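Local coordinates for 16L protein (Yaba-like disease virus, PDB 6TQP) that probably inhibits apoptosis of infected cells as a viral Bcl-2 homologue, by holding BH3 segments of pro-apoptotic host proteins in a surface groove, at residues N14-V19 with N41-L46; V21-E26 with L105-V110; E49-I54 with V98-I103. One frame throughout, in Å; residues are numbered along the deposited sequence.

Interaction 1 of 3, residues N14-V19 with N41-L46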
ATOM      1  N   ASN A  14      -0.273  14.654   3.472  1.00 31.47           N
ATOM      2  CA  ASN A  14       1.167  14.571   3.674  1.00 33.32           C
ATOM      3  C   ASN A  14       1.516  13.581   4.782  1.00 30.26           C
ATOM      4  O   ASN A  14       2.495  12.832   4.667  1.00 32.87           O
ATOM      5  CB  ASN A  14       1.712  15.956   3.995  1.00 34.88           C
ATOM      6  CG  ASN A  14       3.215  15.964   4.150  1.00 39.05           C
ATOM      7  OD1 ASN A  14       3.952  15.688   3.202  1.00 43.49           O
ATOM      8  ND2 ASN A  14       3.678  16.301   5.342  1.00 33.80           N
ATOM      9  N   SER A  15       0.736  13.566   5.866  1.00 29.02           N
ATOM     10  CA  SER A  15       0.990  12.615   6.949  1.00 31.61           C
ATOM     11  C   SER A  15       0.942  11.184   6.434  1.00 38.62           C
ATOM     12  O   SER A  15       1.847  10.381   6.694  1.00 29.56           O
ATOM     13  CB  SER A  15      -0.034  12.799   8.078  1.00 32.48           C
ATOM     14  OG  SER A  15       0.035  14.093   8.650  1.00 40.74           O
ATOM     15  N   ILE A  16      -0.119  10.847   5.699  1.00 26.95           N
ATOM     16  CA  ILE A  16      -0.267   9.497   5.168  1.00 25.06           C
ATOM     17  C   ILE A  16       0.856   9.174   4.189  1.00 27.33           C
ATOM     18  O   ILE A  16       1.419   8.074   4.214  1.00 31.12           O
ATOM     19  CB  ILE A  16      -1.663   9.332   4.526  1.00 28.59           C
ATOM     20  CG1 ILE A  16      -2.744   9.266   5.603  1.00 28.69           C
ATOM     21  CG2 ILE A  16      -1.744   8.080   3.676  1.00 28.78           C
ATOM     22  CD1 ILE A  16      -2.601   8.117   6.578  1.00 33.82           C
ATOM     23  N   LYS A  17       1.189  10.109   3.297  1.00 26.88           N
ATOM     24  CA  LYS A  17       2.274   9.857   2.352  1.00 24.80           C
ATOM     25  C   LYS A  17       3.568   9.529   3.091  1.00 30.30           C
ATOM     26  O   LYS A  17       4.274   8.578   2.743  1.00 31.61           O
ATOM     27  CB  LYS A  17       2.483  11.062   1.438  1.00 28.32           C
ATOM     28  CG  LYS A  17       3.504  10.816   0.315  1.00 36.93           C
ATOM     29  CD  LYS A  17       4.065  12.100  -0.272  1.00 76.51           C
ATOM     30  CE  LYS A  17       5.057  12.765   0.666  1.00116.37           C
ATOM     31  NZ  LYS A  17       6.191  13.363  -0.079  1.00122.08           N
ATOM     32  N   ASN A  18       3.893  10.319   4.110  1.00 27.59           N
ATOM     33  CA  ASN A  18       5.115  10.076   4.871  1.00 34.19           C
ATOM     34  C   ASN A  18       5.066   8.724   5.553  1.00 31.09           C
ATOM     35  O   ASN A  18       6.070   8.001   5.594  1.00 31.97           O
ATOM     36  CB  ASN A  18       5.320  11.187   5.898  1.00 29.99           C
ATOM     37  CG  ASN A  18       5.802  12.458   5.269  1.00 30.35           C
ATOM     38  OD1 ASN A  18       6.319  12.442   4.152  1.00 36.86           O
ATOM     39  ND2 ASN A  18       5.659  13.573   5.978  1.00 34.41           N
ATOM     40  N   VAL A  19       3.898   8.353   6.082  1.00 26.04           N
ATOM     41  CA  VAL A  19       3.775   7.090   6.805  1.00 23.21           C
ATOM     42  C   VAL A  19       3.993   5.915   5.858  1.00 29.00           C
ATOM     43  O   VAL A  19       4.662   4.932   6.202  1.00 28.66           O
ATOM     44  CB  VAL A  19       2.404   7.014   7.512  1.00 24.31           C
ATOM     45  CG1 VAL A  19       2.118   5.591   7.984  1.00 33.54           C
ATOM     46  CG2 VAL A  19       2.361   7.979   8.698  1.00 28.57           C
ATOM     47  N   ASN A  41       3.510   8.910  13.581  1.00 28.69           N
ATOM     48  CA  ASN A  41       3.861   7.667  14.252  1.00 28.64           C
ATOM     49  C   ASN A  41       2.616   6.952  14.764  1.00 31.57           C
ATOM     50  O   ASN A  41       2.544   5.718  14.740  1.00 30.98           O
ATOM     51  CB  ASN A  41       4.840   7.952  15.393  1.00 30.42           C
ATOM     52  CG  ASN A  41       5.320   6.697  16.056  1.00 31.26           C
ATOM     53  OD1 ASN A  41       6.030   5.903  15.454  1.00 30.98           O
ATOM     54  ND2 ASN A  41       4.939   6.509  17.305  1.00 32.55           N
ATOM     55  N   LYS A  42       1.619   7.712  15.220  1.00 31.89           N
ATOM     56  CA  LYS A  42       0.365   7.094  15.638  1.00 34.54           C
ATOM     57  C   LYS A  42      -0.298   6.379  14.470  1.00 28.33           C
ATOM     58  O   LYS A  42      -0.766   5.242  14.607  1.00 30.07           O
ATOM     59  CB  LYS A  42      -0.573   8.152  16.219  1.00 36.83           C
ATOM     60  CG  LYS A  42      -0.165   8.646  17.597  1.00 41.70           C
ATOM     61  CD  LYS A  42      -1.026   9.827  18.026  1.00 42.11           C
ATOM     62  CE  LYS A  42      -0.678  10.306  19.429  1.00 45.20           C
ATOM     63  NZ  LYS A  42      -1.068   9.297  20.461  1.00 47.43           N
ATOM     64  N   LEU A  43      -0.316   7.021  13.305  1.00 28.43           N
ATOM     65  CA  LEU A  43      -0.923   6.407  12.131  1.00 33.26           C
ATOM     66  C   LEU A  43      -0.134   5.191  11.682  1.00 29.40           C
ATOM     67  O   LEU A  43      -0.714   4.198  11.230  1.00 32.80           O
ATOM     68  CB  LEU A  43      -1.005   7.418  11.001  1.00 25.10           C
ATOM     69  CG  LEU A  43      -1.874   8.652  11.256  1.00 33.73           C
ATOM     70  CD1 LEU A  43      -1.782   9.588  10.074  1.00 33.13           C
ATOM     71  CD2 LEU A  43      -3.338   8.303  11.521  1.00 32.82           C
ATOM     72  N   LEU A  44       1.193   5.267  11.773  1.00 27.52           N
ATOM     73  CA  LEU A  44       2.032   4.119  11.447  1.00 31.84           C
ATOM     74  C   LEU A  44       1.639   2.895  12.268  1.00 34.05           C
ATOM     75  O   LEU A  44       1.463   1.797  11.724  1.00 36.01           O
ATOM     76  CB  LEU A  44       3.507   4.465  11.679  1.00 25.66           C
ATOM     77  CG  LEU A  44       4.444   3.261  11.516  1.00 27.24           C
ATOM     78  CD1 LEU A  44       4.536   2.801  10.083  1.00 38.05           C
ATOM     79  CD2 LEU A  44       5.829   3.590  12.086  1.00 31.49           C
ATOM     80  N   ASN A  45       1.529   3.054  13.591  1.00 36.13           N
ATOM     81  CA  ASN A  45       1.188   1.916  14.441  1.00 31.84           C
ATOM     82  C   ASN A  45      -0.133   1.280  14.015  1.00 38.38           C
ATOM     83  O   ASN A  45      -0.275   0.054  14.037  1.00 41.96           O
ATOM     84  CB  ASN A  45       1.136   2.347  15.911  1.00 33.43           C
ATOM     85  CG  ASN A  45       2.511   2.722  16.448  1.00 43.50           C
ATOM     86  OD1 ASN A  45       3.527   2.292  15.904  1.00 47.41           O
ATOM     87  ND2 ASN A  45       2.550   3.520  17.517  1.00 50.03           N
ATOM     88  N   LEU A  46      -1.103   2.091  13.597  1.00 34.62           N
ATOM     89  CA  LEU A  46      -2.391   1.542  13.181  1.00 35.19           C
ATOM     90  C   LEU A  46      -2.267   0.807  11.851  1.00 35.19           C
ATOM     91  O   LEU A  46      -2.769  -0.314  11.689  1.00 39.10           O
ATOM     92  CB  LEU A  46      -3.420   2.659  13.081  1.00 35.88           C
ATOM     93  CG  LEU A  46      -3.755   3.344  14.412  1.00 40.17           C
ATOM     94  CD1 LEU A  46      -4.645   4.553  14.168  1.00 41.09           C
ATOM     95  CD2 LEU A  46      -4.423   2.378  15.390  1.00 47.55           C
TER
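Two first torsions set up the meeting of Val19 with Leu43 and Leu44. At Val19 a chi1 of 166° turns CG1 away from the backbone N and leaves CG2 trans to the carbonyl carbon, and the two methyls serve different neighbours. Leu43 has chi1 -63°, with CG trans to its own carbonyl carbon, which lets the isobutyl group run out against the other helix. The contact joins two helices of the Bcl-2-like fold, the first two of this chain, helix 12-27 and helix 38-68, whose short segments cross at -57° with their axes 9.4 Å apart.

Leu43 works with two parts of its side chain. Its CB lies 4.1 Å from Val19 CG2, while farther out CD1 reaches the terminal methyl of Ile16, with 3.9 Å between Leu43 CD1 and Ile16 CD1. In both pairs the side chains cross at about a right angle, so each meeting is local, a methyl against a carbon, with no long strip of chain lying alongside another. The same Leu43 CD1 also borders Ser15 CB at 4.2 Å.

Ser15 therefore offers carbon to this seam and sends its polar end to another place: OG is hydrogen-bonded to Ser9 OG and to Asn11 O, which satisfies a buried hydroxyl. Ile16 continues past Leu43 onto Leu140 and Ile141 of helix 137-148, so the apolar layer extends to a third helix. At the edge, Asn18 ND2 hydrogen-bonds Glu40 OE2, adding a polar tie between the same two helices.

Where the backbones come nearest, Val19 leans on main chain as well as side chain: its CG1 sits 3.8 Å from Leu44 CA and 4.1 Å from Leu44 CB.

Interaction 2 of 3, residues V21-E26 with L105-V110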
ATOM      1  N   VAL A  21       5.683   5.748   2.919  1.00 28.59           N
ATOM      2  CA  VAL A  21       7.079   5.625   2.502  1.00 29.52           C
ATOM      3  C   VAL A  21       7.911   5.050   3.634  1.00 36.51           C
ATOM      4  O   VAL A  21       8.733   4.151   3.428  1.00 39.40           O
ATOM      5  CB  VAL A  21       7.617   6.986   2.030  1.00 38.15           C
ATOM      6  CG1 VAL A  21       9.128   6.909   1.729  1.00 38.34           C
ATOM      7  CG2 VAL A  21       6.847   7.439   0.805  1.00 32.42           C
ATOM      8  N   PHE A  22       7.702   5.557   4.851  1.00 36.10           N
ATOM      9  CA  PHE A  22       8.425   5.047   6.007  1.00 35.04           C
ATOM     10  C   PHE A  22       8.148   3.564   6.211  1.00 36.49           C
ATOM     11  O   PHE A  22       9.070   2.765   6.425  1.00 33.88           O
ATOM     12  CB  PHE A  22       8.027   5.846   7.243  1.00 30.94           C
ATOM     13  CG  PHE A  22       8.789   5.469   8.481  1.00 33.23           C
ATOM     14  CD1 PHE A  22       8.383   4.396   9.256  1.00 36.53           C
ATOM     15  CD2 PHE A  22       9.900   6.197   8.875  1.00 36.43           C
ATOM     16  CE1 PHE A  22       9.077   4.046  10.404  1.00 34.96           C
ATOM     17  CE2 PHE A  22      10.603   5.853  10.020  1.00 35.55           C
ATOM     18  CZ  PHE A  22      10.196   4.776  10.784  1.00 35.10           C
ATOM     19  N   TYR A  23       6.873   3.174   6.130  1.00 31.95           N
ATOM     20  CA  TYR A  23       6.494   1.783   6.367  1.00 29.93           C
ATOM     21  C   TYR A  23       7.119   0.858   5.331  1.00 35.41           C
ATOM     22  O   TYR A  23       7.732  -0.164   5.673  1.00 37.86           O
ATOM     23  CB  TYR A  23       4.967   1.655   6.347  1.00 29.32           C
ATOM     24  CG  TYR A  23       4.497   0.238   6.587  1.00 32.54           C
ATOM     25  CD1 TYR A  23       4.814  -0.430   7.768  1.00 49.17           C
ATOM     26  CD2 TYR A  23       3.765  -0.441   5.631  1.00 35.40           C
ATOM     27  CE1 TYR A  23       4.394  -1.730   7.989  1.00 41.00           C
ATOM     28  CE2 TYR A  23       3.339  -1.738   5.845  1.00 34.42           C
ATOM     29  CZ  TYR A  23       3.645  -2.375   7.023  1.00 39.42           C
ATOM     30  OH  TYR A  23       3.217  -3.670   7.210  1.00 44.02           O
ATOM     31  N   ILE A  24       6.962   1.196   4.051  1.00 30.06           N
ATOM     32  CA  ILE A  24       7.537   0.379   2.988  1.00 29.85           C
ATOM     33  C   ILE A  24       9.046   0.247   3.168  1.00 36.74           C
ATOM     34  O   ILE A  24       9.605  -0.849   3.030  1.00 42.41           O
ATOM     35  CB  ILE A  24       7.167   0.971   1.614  1.00 31.13           C
ATOM     36  CG1 ILE A  24       5.646   0.918   1.401  1.00 25.47           C
ATOM     37  CG2 ILE A  24       7.890   0.232   0.484  1.00 35.86           C
ATOM     38  CD1 ILE A  24       5.025  -0.472   1.446  1.00 36.15           C
ATOM     39  N   ASN A  25       9.734   1.351   3.484  1.00 41.31           N
ATOM     40  CA  ASN A  25      11.175   1.262   3.708  1.00 44.20           C
ATOM     41  C   ASN A  25      11.488   0.363   4.895  1.00 41.43           C
ATOM     42  O   ASN A  25      12.474  -0.383   4.877  1.00 48.94           O
ATOM     43  CB  ASN A  25      11.778   2.652   3.923  1.00 44.43           C
ATOM     44  CG  ASN A  25      11.805   3.485   2.653  1.00 50.63           C
ATOM     45  OD1 ASN A  25      11.732   2.955   1.539  1.00 59.88           O
ATOM     46  ND2 ASN A  25      11.912   4.797   2.813  1.00 51.83           N
ATOM     47  N   GLU A  26      10.659   0.419   5.937  1.00 42.33           N
ATOM     48  CA  GLU A  26      10.863  -0.440   7.097  1.00 46.65           C
ATOM     49  C   GLU A  26      10.723  -1.913   6.720  1.00 63.68           C
ATOM     50  O   GLU A  26      11.473  -2.764   7.217  1.00 49.58           O
ATOM     51  CB  GLU A  26       9.881  -0.046   8.204  1.00 47.54           C
ATOM     52  CG  GLU A  26       9.837  -0.999   9.395  1.00 53.74           C
ATOM     53  CD  GLU A  26       9.080  -0.416  10.585  1.00 58.66           C
ATOM     54  OE1 GLU A  26       9.463   0.672  11.064  1.00 81.29           O
ATOM     55  OE2 GLU A  26       8.104  -1.045  11.042  1.00 72.40           O
ATOM     56  N   LEU A 105       0.453  -4.999  -0.592  1.00 27.68           N
ATOM     57  CA  LEU A 105       0.954  -5.472  -1.877  1.00 28.20           C
ATOM     58  C   LEU A 105       2.335  -4.892  -2.171  1.00 29.30           C
ATOM     59  O   LEU A 105       3.256  -5.614  -2.577  1.00 30.25           O
ATOM     60  CB  LEU A 105      -0.041  -5.095  -2.983  1.00 28.99           C
ATOM     61  CG  LEU A 105       0.426  -5.418  -4.401  1.00 30.21           C
ATOM     62  CD1 LEU A 105       0.574  -6.917  -4.612  1.00 32.07           C
ATOM     63  CD2 LEU A 105      -0.538  -4.804  -5.385  1.00 26.79           C
ATOM     64  N   ILE A 106       2.502  -3.584  -1.967  1.00 25.08           N
ATOM     65  CA  ILE A 106       3.805  -2.947  -2.191  1.00 25.59           C
ATOM     66  C   ILE A 106       4.855  -3.574  -1.293  1.00 28.61           C
ATOM     67  O   ILE A 106       5.990  -3.825  -1.723  1.00 26.95           O
ATOM     68  CB  ILE A 106       3.713  -1.426  -1.951  1.00 29.31           C
ATOM     69  CG1 ILE A 106       2.698  -0.780  -2.889  1.00 37.31           C
ATOM     70  CG2 ILE A 106       5.070  -0.729  -2.161  1.00 30.65           C
ATOM     71  CD1 ILE A 106       2.235   0.533  -2.392  1.00 67.50           C
ATOM     72  N   SER A 107       4.501  -3.848  -0.035  1.00 34.40           N
ATOM     73  CA  SER A 107       5.461  -4.495   0.865  1.00 32.56           C
ATOM     74  C   SER A 107       5.959  -5.804   0.276  1.00 38.51           C
ATOM     75  O   SER A 107       7.165  -6.088   0.280  1.00 35.49           O
ATOM     76  CB  SER A 107       4.827  -4.747   2.232  1.00 37.40           C
ATOM     77  OG  SER A 107       4.527  -3.522   2.864  1.00 45.82           O
ATOM     78  N   MET A 108       5.039  -6.623  -0.239  1.00 34.45           N
ATOM     79  CA  MET A 108       5.455  -7.877  -0.850  1.00 36.15           C
ATOM     80  C   MET A 108       6.301  -7.639  -2.093  1.00 36.25           C
ATOM     81  O   MET A 108       7.304  -8.328  -2.299  1.00 39.10           O
ATOM     82  CB  MET A 108       4.248  -8.728  -1.209  1.00 35.23           C
ATOM     83  CG  MET A 108       4.655 -10.038  -1.870  1.00 40.81           C
ATOM     84  SD  MET A 108       3.227 -11.048  -2.257  1.00 37.95           S
ATOM     85  CE  MET A 108       2.868 -11.568  -0.580  1.00 32.54           C
ATOM     86  N   ILE A 109       5.900  -6.696  -2.952  1.00 33.61           N
ATOM     87  CA  ILE A 109       6.687  -6.416  -4.156  1.00 36.18           C
ATOM     88  C   ILE A 109       8.125  -6.123  -3.771  1.00 37.19           C
ATOM     89  O   ILE A 109       9.072  -6.670  -4.348  1.00 40.16           O
ATOM     90  CB  ILE A 109       6.070  -5.250  -4.948  1.00 35.21           C
ATOM     91  CG1 ILE A 109       4.687  -5.642  -5.461  1.00 32.30           C
ATOM     92  CG2 ILE A 109       6.969  -4.865  -6.143  1.00 36.42           C
ATOM     93  CD1 ILE A 109       3.923  -4.514  -6.125  1.00 36.11           C
ATOM     94  N   VAL A 110       8.301  -5.268  -2.765  1.00 31.35           N
ATOM     95  CA  VAL A 110       9.634  -4.871  -2.330  1.00 38.81           C
ATOM     96  C   VAL A 110      10.386  -6.066  -1.760  1.00 44.28           C
ATOM     97  O   VAL A 110      11.582  -6.258  -2.026  1.00 41.18           O
ATOM     98  CB  VAL A 110       9.504  -3.720  -1.316  1.00 51.15           C
ATOM     99  CG1 VAL A 110      10.685  -3.636  -0.399  1.00 86.99           C
ATOM    100  CG2 VAL A 110       9.299  -2.391  -2.057  1.00 42.05           C
TER
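Ile24 carries this contact, meeting Ile106, Ser107 and Val110 on one face of helix 96-113. Its chi1 of -64° sets CG2 trans to the backbone N and the CG1-CD1 arm beside it, and the CG2 methyl of Ile106 meets both branches. That methyl is closest to the arm, 3.6 Å from Ile24 CD1, the two isoleucines crossing at about a right angle. Ile24 CG2 additionally reaches CG2 of Val110, one turn along from Ile106, at 3.9 Å.

Ser107 has the next largest share of the buried surface. Its OG stands 3.4 Å from Ile24 CD1, a snug fit of hydroxyl on methyl, and 3.7 Å from Tyr23 CE2, approaching the ring obliquely. Neither neighbour offers it a hydrogen bond. The hydroxyl instead donates to Ile103 O, one turn back on its own helix; chi1 near -65° puts OG beside the backbone N, in reach of that carbonyl. A polar atom can thus lie among carbon without losing its partner, and at this point the side chain is short enough for the backbones to approach, with Ile24 CA and Ser107 CA 5.7 Å apart.

Other helices complete the surroundings. Ile24 also rests on Ile126 and Ile106 on Ile129, both of helix 120-134, while Tyr23 continues onto Cys51 of helix 38-68. The short segments run at -37° to each other, and their meeting lies about 6 Å from the centre of the chain. The contact is one part of the helical bundle round a buried central helix that characterises the Bcl-2 fold.

Interaction 3 of 3, residues E49-I54 with V98-I103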
ATOM      1  N   GLU A  49      -0.333  -2.663  11.905  1.00 44.49           N
ATOM      2  CA  GLU A  49      -1.096  -3.816  12.375  1.00 47.38           C
ATOM      3  C   GLU A  49      -2.033  -4.332  11.292  1.00 37.81           C
ATOM      4  O   GLU A  49      -2.120  -5.543  11.057  1.00 36.49           O
ATOM      5  CB  GLU A  49      -1.893  -3.451  13.624  1.00 72.88           C
ATOM      6  CG  GLU A  49      -1.051  -3.182  14.847  1.00115.37           C
ATOM      7  CD  GLU A  49      -1.898  -2.811  16.043  1.00116.77           C
ATOM      8  OE1 GLU A  49      -3.090  -2.487  15.844  1.00 90.06           O
ATOM      9  OE2 GLU A  49      -1.374  -2.849  17.177  1.00113.46           O
ATOM     10  N   ASP A  50      -2.778  -3.431  10.652  1.00 39.41           N
ATOM     11  CA  ASP A  50      -3.696  -3.851   9.598  1.00 40.70           C
ATOM     12  C   ASP A  50      -2.951  -4.524   8.451  1.00 41.13           C
ATOM     13  O   ASP A  50      -3.363  -5.582   7.965  1.00 43.62           O
ATOM     14  CB  ASP A  50      -4.495  -2.655   9.080  1.00 37.21           C
ATOM     15  CG  ASP A  50      -5.445  -2.090  10.119  1.00 43.10           C
ATOM     16  OD1 ASP A  50      -5.770  -2.803  11.091  1.00 46.85           O
ATOM     17  OD2 ASP A  50      -5.876  -0.929   9.952  1.00 44.22           O
ATOM     18  N   CYS A  51      -1.842  -3.927   8.004  1.00 37.18           N
ATOM     19  CA  CYS A  51      -1.147  -4.466   6.840  1.00 30.79           C
ATOM     20  C   CYS A  51      -0.435  -5.776   7.156  1.00 36.82           C
ATOM     21  O   CYS A  51      -0.376  -6.664   6.297  1.00 34.64           O
ATOM     22  CB  CYS A  51      -0.178  -3.425   6.286  1.00 26.89           C
ATOM     23  SG  CYS A  51      -1.063  -2.001   5.581  1.00 33.66           S
ATOM     24  N   GLU A  52       0.089  -5.940   8.377  1.00 35.92           N
ATOM     25  CA  GLU A  52       0.658  -7.230   8.750  1.00 33.33           C
ATOM     26  C   GLU A  52      -0.420  -8.308   8.820  1.00 38.76           C
ATOM     27  O   GLU A  52      -0.153  -9.471   8.501  1.00 36.01           O
ATOM     28  CB  GLU A  52       1.411  -7.114  10.084  1.00 36.38           C
ATOM     29  CG  GLU A  52       2.690  -6.309   9.960  1.00 56.45           C
ATOM     30  CD  GLU A  52       3.411  -6.129  11.276  1.00 64.40           C
ATOM     31  OE1 GLU A  52       2.835  -6.470  12.333  1.00 51.09           O
ATOM     32  OE2 GLU A  52       4.560  -5.647  11.243  1.00 58.98           O
ATOM     33  N   ASN A  53      -1.649  -7.944   9.187  1.00 33.12           N
ATOM     34  CA  ASN A  53      -2.718  -8.935   9.236  1.00 36.36           C
ATOM     35  C   ASN A  53      -3.175  -9.317   7.833  1.00 38.07           C
ATOM     36  O   ASN A  53      -3.497 -10.484   7.572  1.00 40.16           O
ATOM     37  CB  ASN A  53      -3.881  -8.403  10.069  1.00 48.92           C
ATOM     38  CG  ASN A  53      -3.617  -8.514  11.561  1.00 74.64           C
ATOM     39  OD1 ASN A  53      -2.880  -9.396  12.007  1.00 64.86           O
ATOM     40  ND2 ASN A  53      -4.211  -7.621  12.337  1.00 91.27           N
ATOM     41  N   ILE A  54      -3.192  -8.350   6.912  1.00 37.11           N
ATOM     42  CA  ILE A  54      -3.526  -8.654   5.518  1.00 34.27           C
ATOM     43  C   ILE A  54      -2.474  -9.576   4.918  1.00 35.15           C
ATOM     44  O   ILE A  54      -2.795 -10.554   4.228  1.00 35.58           O
ATOM     45  CB  ILE A  54      -3.653  -7.357   4.705  1.00 31.42           C
ATOM     46  CG1 ILE A  54      -4.837  -6.523   5.206  1.00 31.70           C
ATOM     47  CG2 ILE A  54      -3.824  -7.665   3.228  1.00 32.62           C
ATOM     48  CD1 ILE A  54      -4.873  -5.079   4.617  1.00 35.87           C
ATOM     49  N   VAL A  98      -9.220  -0.964   0.453  1.00 29.37           N
ATOM     50  CA  VAL A  98      -8.399  -1.261  -0.716  1.00 22.90           C
ATOM     51  C   VAL A  98      -7.016  -0.639  -0.565  1.00 27.87           C
ATOM     52  O   VAL A  98      -6.000  -1.251  -0.911  1.00 27.88           O
ATOM     53  CB  VAL A  98      -9.093  -0.778  -2.004  1.00 28.57           C
ATOM     54  CG1 VAL A  98      -8.172  -0.939  -3.201  1.00 28.69           C
ATOM     55  CG2 VAL A  98     -10.374  -1.551  -2.220  1.00 26.05           C
ATOM     56  N   LYS A  99      -6.959   0.598  -0.076  1.00 25.63           N
ATOM     57  CA  LYS A  99      -5.669   1.257   0.086  1.00 29.46           C
ATOM     58  C   LYS A  99      -4.778   0.472   1.032  1.00 26.02           C
ATOM     59  O   LYS A  99      -3.578   0.321   0.783  1.00 30.34           O
ATOM     60  CB  LYS A  99      -5.870   2.682   0.587  1.00 31.32           C
ATOM     61  CG  LYS A  99      -6.445   3.608  -0.475  1.00 29.72           C
ATOM     62  CD  LYS A  99      -6.757   4.993   0.064  1.00 26.88           C
ATOM     63  CE  LYS A  99      -7.241   5.939  -1.053  1.00 24.94           C
ATOM     64  NZ  LYS A  99      -7.379   7.364  -0.586  1.00 34.07           N
ATOM     65  N   LEU A 100      -5.348  -0.054   2.113  1.00 26.43           N
ATOM     66  CA  LEU A 100      -4.555  -0.863   3.031  1.00 27.80           C
ATOM     67  C   LEU A 100      -4.029  -2.104   2.332  1.00 34.89           C
ATOM     68  O   LEU A 100      -2.846  -2.440   2.451  1.00 31.06           O
ATOM     69  CB  LEU A 100      -5.388  -1.238   4.248  1.00 25.55           C
ATOM     70  CG  LEU A 100      -5.730  -0.065   5.170  1.00 30.70           C
ATOM     71  CD1 LEU A 100      -6.634  -0.536   6.256  1.00 30.30           C
ATOM     72  CD2 LEU A 100      -4.461   0.555   5.783  1.00 28.63           C
ATOM     73  N   ALA A 101      -4.884  -2.776   1.558  1.00 30.32           N
ATOM     74  CA  ALA A 101      -4.431  -3.948   0.821  1.00 26.16           C
ATOM     75  C   ALA A 101      -3.296  -3.592  -0.127  1.00 23.97           C
ATOM     76  O   ALA A 101      -2.343  -4.365  -0.282  1.00 29.36           O
ATOM     77  CB  ALA A 101      -5.586  -4.577   0.050  1.00 32.41           C
ATOM     78  N   ILE A 102      -3.369  -2.421  -0.768  1.00 25.89           N
ATOM     79  CA  ILE A 102      -2.313  -2.043  -1.706  1.00 27.10           C
ATOM     80  C   ILE A 102      -1.000  -1.778  -0.963  1.00 31.16           C
ATOM     81  O   ILE A 102       0.088  -2.086  -1.468  1.00 28.03           O
ATOM     82  CB  ILE A 102      -2.755  -0.842  -2.560  1.00 27.63           C
ATOM     83  CG1 ILE A 102      -3.821  -1.310  -3.557  1.00 28.68           C
ATOM     84  CG2 ILE A 102      -1.568  -0.239  -3.296  1.00 27.57           C
ATOM     85  CD1 ILE A 102      -4.502  -0.183  -4.313  1.00 29.03           C
ATOM     86  N   ILE A 103      -1.063  -1.200   0.236  1.00 28.59           N
ATOM     87  CA  ILE A 103       0.176  -1.021   0.999  1.00 23.99           C
ATOM     88  C   ILE A 103       0.813  -2.374   1.268  1.00 24.42           C
ATOM     89  O   ILE A 103       2.027  -2.547   1.124  1.00 29.39           O
ATOM     90  CB  ILE A 103      -0.087  -0.249   2.304  1.00 25.90           C
ATOM     91  CG1 ILE A 103      -0.576   1.159   1.970  1.00 24.43           C
ATOM     92  CG2 ILE A 103       1.186  -0.201   3.180  1.00 28.18           C
ATOM     93  CD1 ILE A 103      -1.111   1.927   3.170  1.00 29.87           C
TER
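At the base of the peptide-binding groove of this Bcl-2-like protein, helix 38-68 crosses helix 96-113, and Cys51, Ile54 and Leu100 make the join. The short segments cross steeply, at -70°, with axes 8.9 Å apart.

Ile54 enters end-on. Its CD1 touches main chain, 3.8 Å from both Leu100 C and Ala101 N, so the methyl presses on the peptide link between those residues; it also lies 3.9 Å from Leu100 CB. Chi2 of 169° extends the CG1-CD1 arm, which is what lets a branched side chain probe that deep.

Cys51 sits a turn earlier, with SG 3.6 Å from Leu100 O and 3.8 Å from Ile103 CG2. The sulfur rests on both the carbonyl oxygen and the methyl and makes no hydrogen bond across the pair. A polar tie between the helices is the hydrogen bond of Ser104 OG with Cys51 O.

Asp50 closes the far end. Leu100 CD1 lies 3.8 Å from Asp50 OD2, an apolar methyl beside a carboxylate, and the charge is met by Lys147 NZ, which forms a salt bridge to the other oxygen, OD1. That lysine belongs to helix 137-148, whose Phe143 and Ile144 also cover Leu100.

The join also meets the ligand: apolar side chains of the bound peptide pack on Ile54, Val98, Ala101 and Ile102. Thus Ile54 both fills the helix crossing and lines the site, consistent with the canonical BH3-binding groove of Bcl-2 proteins.

How the interactions relate
The three contacts join helices 12-27, 38-68 and 96-113 pairwise, so each helix touches the other two. Interactions 2 and 3 lie about 11 Å apart between centres and meet directly through Tyr23, whose OH is 3.5 Å from Cys51 CB and whose CD2 is 3.6 Å from Ile103 CG2. Interaction 1, with its centre about 13 Å from those of the other two, joins interaction 2 where Leu44 CD2 packs 3.7 Å from Phe22 CE1; with interaction 3 it shares helix 38-68 without a direct touch. Of the three, interaction 3 borders the bound peptide, while interaction 2 lies nearest the centre of the chain, about 6 Å from it, and interaction 1 holds the beginnings of the first two helices together.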